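PDB 2W9X: acetylxylan esterase / glucomannan deacetylase from Cellvibrio japonicus, which removes acetyl groups from plant cell wall polysaccharides, hydrolysing acetylated glucomannan in strong preference to acetylated xylan. Local coordinates for residues G199-N207 with R262-Y273. Sequence-based numbering, arbitrary orientation.
Sequences GFGIVRNYN and REALHADYVANY
In the SGNH-hydrolase domain of this family 2 carbohydrate esterase, the loop after strand 191-196, which carries Gly199, probably a transition-state stabiliser, packs on helix 262-273 through Ile202, Val203 and Arg204. No hydrogen bond joins the segments; the contact is van der Waals packing of Ile202, Val203 and the Arg204 chain. The Ile202 side chain runs about perpendicular to those of Tyr269 and Tyr273. Its CG1, anti to the carbonyl carbon (chi1 -65°), presses on Tyr269 CE1 at 3.3 Å and carries CD1 over one face of the Tyr273 ring, a CH-pi contact 3.8 Å from the centroid. The other branch, CG2, rests against the helix backbone, 3.7 Å from Tyr273 N. Val203 spreads its two methyls along the helix: CG1 lies 3.6 Å from both Asp268 OD2 and Asn272 ND2, while CG2 meets Leu265 CD1 at 4.1 Å. Asp268 OD2 also forms a salt bridge with Arg258 and accepts a bond from Trp259 NE1. Within the helix, Asn272 ND2 donates to Asp268 O (3.1 Å, N-H...O angle 168°), which also accepts Asn272 N from the opposite face of its plane; this ties down the amide. The extended Arg204 chain crosses Leu265, with CD 3.6 Å from Leu265 CD1. Its guanidinium forms a salt bridge with Glu257, and that of Arg262 one with Glu300, which probably eases the 4.5 Å approach of Arg204 NH1 to Arg262 NH1. Within the loop, Gly201 N binds a lone pair of Asn205 OD1. Asp248 of helix 246-249 accepts the backbone N-H groups of Ile202, Val203 and Arg204, fixing the loop beside Asn247, the other probable stabiliser. Phe200 and Ile202 touch helix 215-218, and Tyr269 and Val270 of helix 262-283 touch helix 300-314.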
# COMPACT_ATOMS: atom_id res chain seq x y z
N GLY B 199 25.13 4.63 2.44
CA GLY B 199 25.28 5.47 3.63
C GLY B 199 24.29 6.62 3.74
O GLY B 199 24.22 7.29 4.78
N PHE B 200 23.50 6.84 2.69
CA PHE B 200 22.68 8.07 2.62
C PHE B 200 21.24 7.85 3.09
O PHE B 200 20.69 6.74 3.00
CB PHE B 200 22.73 8.71 1.21
CG PHE B 200 24.04 9.42 0.90
CD1 PHE B 200 24.26 10.73 1.30
CD2 PHE B 200 25.07 8.74 0.20
CE1 PHE B 200 25.48 11.38 1.03
CE2 PHE B 200 26.28 9.36 -0.08
CZ PHE B 200 26.49 10.70 0.33
N GLY B 201 20.64 8.92 3.62
CA GLY B 201 19.26 8.87 4.11
C GLY B 201 18.39 9.96 3.48
O GLY B 201 18.84 10.68 2.60
N ILE B 202 17.14 10.05 3.93
CA ILE B 202 16.24 11.18 3.58
C ILE B 202 16.79 12.54 4.00
O ILE B 202 16.84 13.48 3.19
CB ILE B 202 14.81 10.96 4.19
CG1 ILE B 202 14.13 9.74 3.56
CG2 ILE B 202 13.93 12.23 4.09
CD1 ILE B 202 13.88 9.83 2.06
N VAL B 203 17.18 12.67 5.27
CA VAL B 203 17.76 13.92 5.79
C VAL B 203 19.07 13.67 6.51
O VAL B 203 19.94 14.56 6.57
CB VAL B 203 16.80 14.70 6.78
CG1 VAL B 203 15.59 15.30 6.04
CG2 VAL B 203 16.37 13.83 7.97
N ARG B 204 19.20 12.47 7.06
CA ARG B 204 20.35 12.13 7.93
C ARG B 204 21.04 10.89 7.37
O ARG B 204 20.40 9.91 7.05
CB ARG B 204 19.88 11.91 9.38
CG ARG B 204 21.02 11.61 10.35
CD ARG B 204 20.48 11.47 11.75
NE ARG B 204 21.59 11.31 12.67
CZ ARG B 204 21.92 10.17 13.26
NH1 ARG B 204 21.18 9.09 13.08
NH2 ARG B 204 23.00 10.13 14.06
N ASN B 205 22.37 10.94 7.24
CA ASN B 205 23.11 9.80 6.68
C ASN B 205 23.73 8.96 7.79
O ASN B 205 23.64 9.33 8.96
CB ASN B 205 24.18 10.34 5.71
CG ASN B 205 23.61 11.33 4.71
OD1 ASN B 205 22.60 11.06 4.06
ND2 ASN B 205 24.27 12.47 4.56
N TYR B 206 24.39 7.84 7.44
CA TYR B 206 24.96 6.96 8.46
C TYR B 206 25.76 7.69 9.55
O TYR B 206 26.75 8.37 9.25
CB TYR B 206 25.84 5.85 7.87
CG TYR B 206 26.32 4.94 8.97
CD1 TYR B 206 25.43 4.10 9.64
CD2 TYR B 206 27.66 4.94 9.39
CE1 TYR B 206 25.86 3.26 10.66
CE2 TYR B 206 28.09 4.10 10.42
CZ TYR B 206 27.18 3.28 11.06
OH TYR B 206 27.56 2.44 12.09
N ASN B 207 25.34 7.52 10.80
CA ASN B 207 25.96 8.18 11.95
C ASN B 207 26.19 9.70 11.79
O ASN B 207 27.19 10.25 12.30
CB ASN B 207 27.24 7.46 12.39
CG ASN B 207 27.75 7.94 13.74
OD1 ASN B 207 26.96 8.23 14.65
ND2 ASN B 207 29.07 8.08 13.86
N ARG B 262 15.28 13.41 19.17
CA ARG B 262 14.75 12.38 18.28
C ARG B 262 13.45 12.81 17.58
O ARG B 262 13.22 12.48 16.42
CB ARG B 262 14.53 11.08 19.05
CG ARG B 262 14.59 9.84 18.17
CD ARG B 262 16.06 9.52 17.83
NE ARG B 262 16.18 8.37 16.93
CZ ARG B 262 17.32 7.97 16.37
NH1 ARG B 262 18.45 8.65 16.59
NH2 ARG B 262 17.33 6.90 15.58
N GLU B 263 12.58 13.51 18.30
CA GLU B 263 11.32 13.98 17.72
C GLU B 263 11.61 14.93 16.56
O GLU B 263 10.94 14.88 15.54
CB GLU B 263 10.42 14.65 18.77
CG GLU B 263 9.88 13.71 19.85
CD GLU B 263 10.97 13.06 20.72
OE1 GLU B 263 11.92 13.77 21.14
OE2 GLU B 263 10.85 11.83 20.99
N ALA B 264 12.64 15.77 16.72
CA ALA B 264 13.06 16.70 15.66
C ALA B 264 13.47 15.98 14.38
O ALA B 264 13.13 16.40 13.28
CB ALA B 264 14.19 17.63 16.13
N LEU B 265 14.23 14.89 14.56
CA LEU B 265 14.68 14.07 13.45
C LEU B 265 13.48 13.42 12.74
O LEU B 265 13.40 13.45 11.51
CB LEU B 265 15.68 13.02 13.96
CG LEU B 265 16.28 12.02 12.95
CD1 LEU B 265 17.08 12.73 11.85
CD2 LEU B 265 17.15 10.97 13.65
N HIS B 266 12.57 12.82 13.51
CA HIS B 266 11.33 12.24 12.96
C HIS B 266 10.56 13.25 12.14
O HIS B 266 10.15 12.94 11.01
CB HIS B 266 10.39 11.71 14.06
CG HIS B 266 10.96 10.58 14.86
ND1 HIS B 266 10.52 10.29 16.14
CD2 HIS B 266 11.92 9.67 14.57
CE1 HIS B 266 11.21 9.26 16.60
NE2 HIS B 266 12.05 8.86 15.67
N ALA B 267 10.34 14.43 12.70
CA ALA B 267 9.58 15.48 12.04
C ALA B 267 10.23 15.88 10.71
O ALA B 267 9.57 15.96 9.67
CB ALA B 267 9.44 16.69 12.97
N ASP B 268 11.54 16.09 10.74
CA ASP B 268 12.29 16.53 9.57
C ASP B 268 12.36 15.44 8.49
O ASP B 268 12.22 15.73 7.30
CB ASP B 268 13.68 16.99 9.99
CG ASP B 268 14.43 17.72 8.90
OD1 ASP B 268 13.80 18.48 8.13
OD2 ASP B 268 15.67 17.57 8.82
N TYR B 269 12.55 14.18 8.92
CA TYR B 269 12.52 13.03 8.03
C TYR B 269 11.15 12.94 7.34
O TYR B 269 11.08 12.78 6.12
CB TYR B 269 12.80 11.73 8.81
CG TYR B 269 12.64 10.43 8.01
CD1 TYR B 269 13.73 9.85 7.35
CD2 TYR B 269 11.41 9.76 7.96
CE1 TYR B 269 13.59 8.65 6.64
CE2 TYR B 269 11.27 8.58 7.26
CZ TYR B 269 12.36 8.02 6.60
OH TYR B 269 12.21 6.87 5.90
N VAL B 270 10.08 13.04 8.12
CA VAL B 270 8.74 12.84 7.55
C VAL B 270 8.43 13.94 6.50
O VAL B 270 7.98 13.63 5.39
CB VAL B 270 7.61 12.69 8.63
CG1 VAL B 270 6.23 12.76 7.99
CG2 VAL B 270 7.75 11.38 9.40
N ALA B 271 8.70 15.20 6.86
CA ALA B 271 8.40 16.35 5.99
C ALA B 271 9.14 16.25 4.65
O ALA B 271 8.56 16.47 3.60
CB ALA B 271 8.73 17.68 6.69
N ASN B 272 10.42 15.93 4.70
CA ASN B 272 11.21 15.84 3.48
C ASN B 272 10.90 14.65 2.60
O ASN B 272 10.93 14.76 1.37
CB ASN B 272 12.69 15.90 3.81
CG ASN B 272 13.15 17.30 3.98
OD1 ASN B 272 13.45 17.97 2.99
ND2 ASN B 272 13.15 17.79 5.22
N TYR B 273 10.60 13.52 3.22
CA TYR B 273 10.18 12.34 2.47
C TYR B 273 8.88 12.65 1.73
O TYR B 273 8.75 12.37 0.54
CB TYR B 273 10.00 11.14 3.40
CG TYR B 273 10.20 9.78 2.76
CD1 TYR B 273 10.61 8.69 3.53
CD2 TYR B 273 9.98 9.57 1.39
CE1 TYR B 273 10.78 7.42 2.98
CE2 TYR B 273 10.15 8.30 0.81
CZ TYR B 273 10.55 7.24 1.61
OH TYR B 273 10.73 5.99 1.07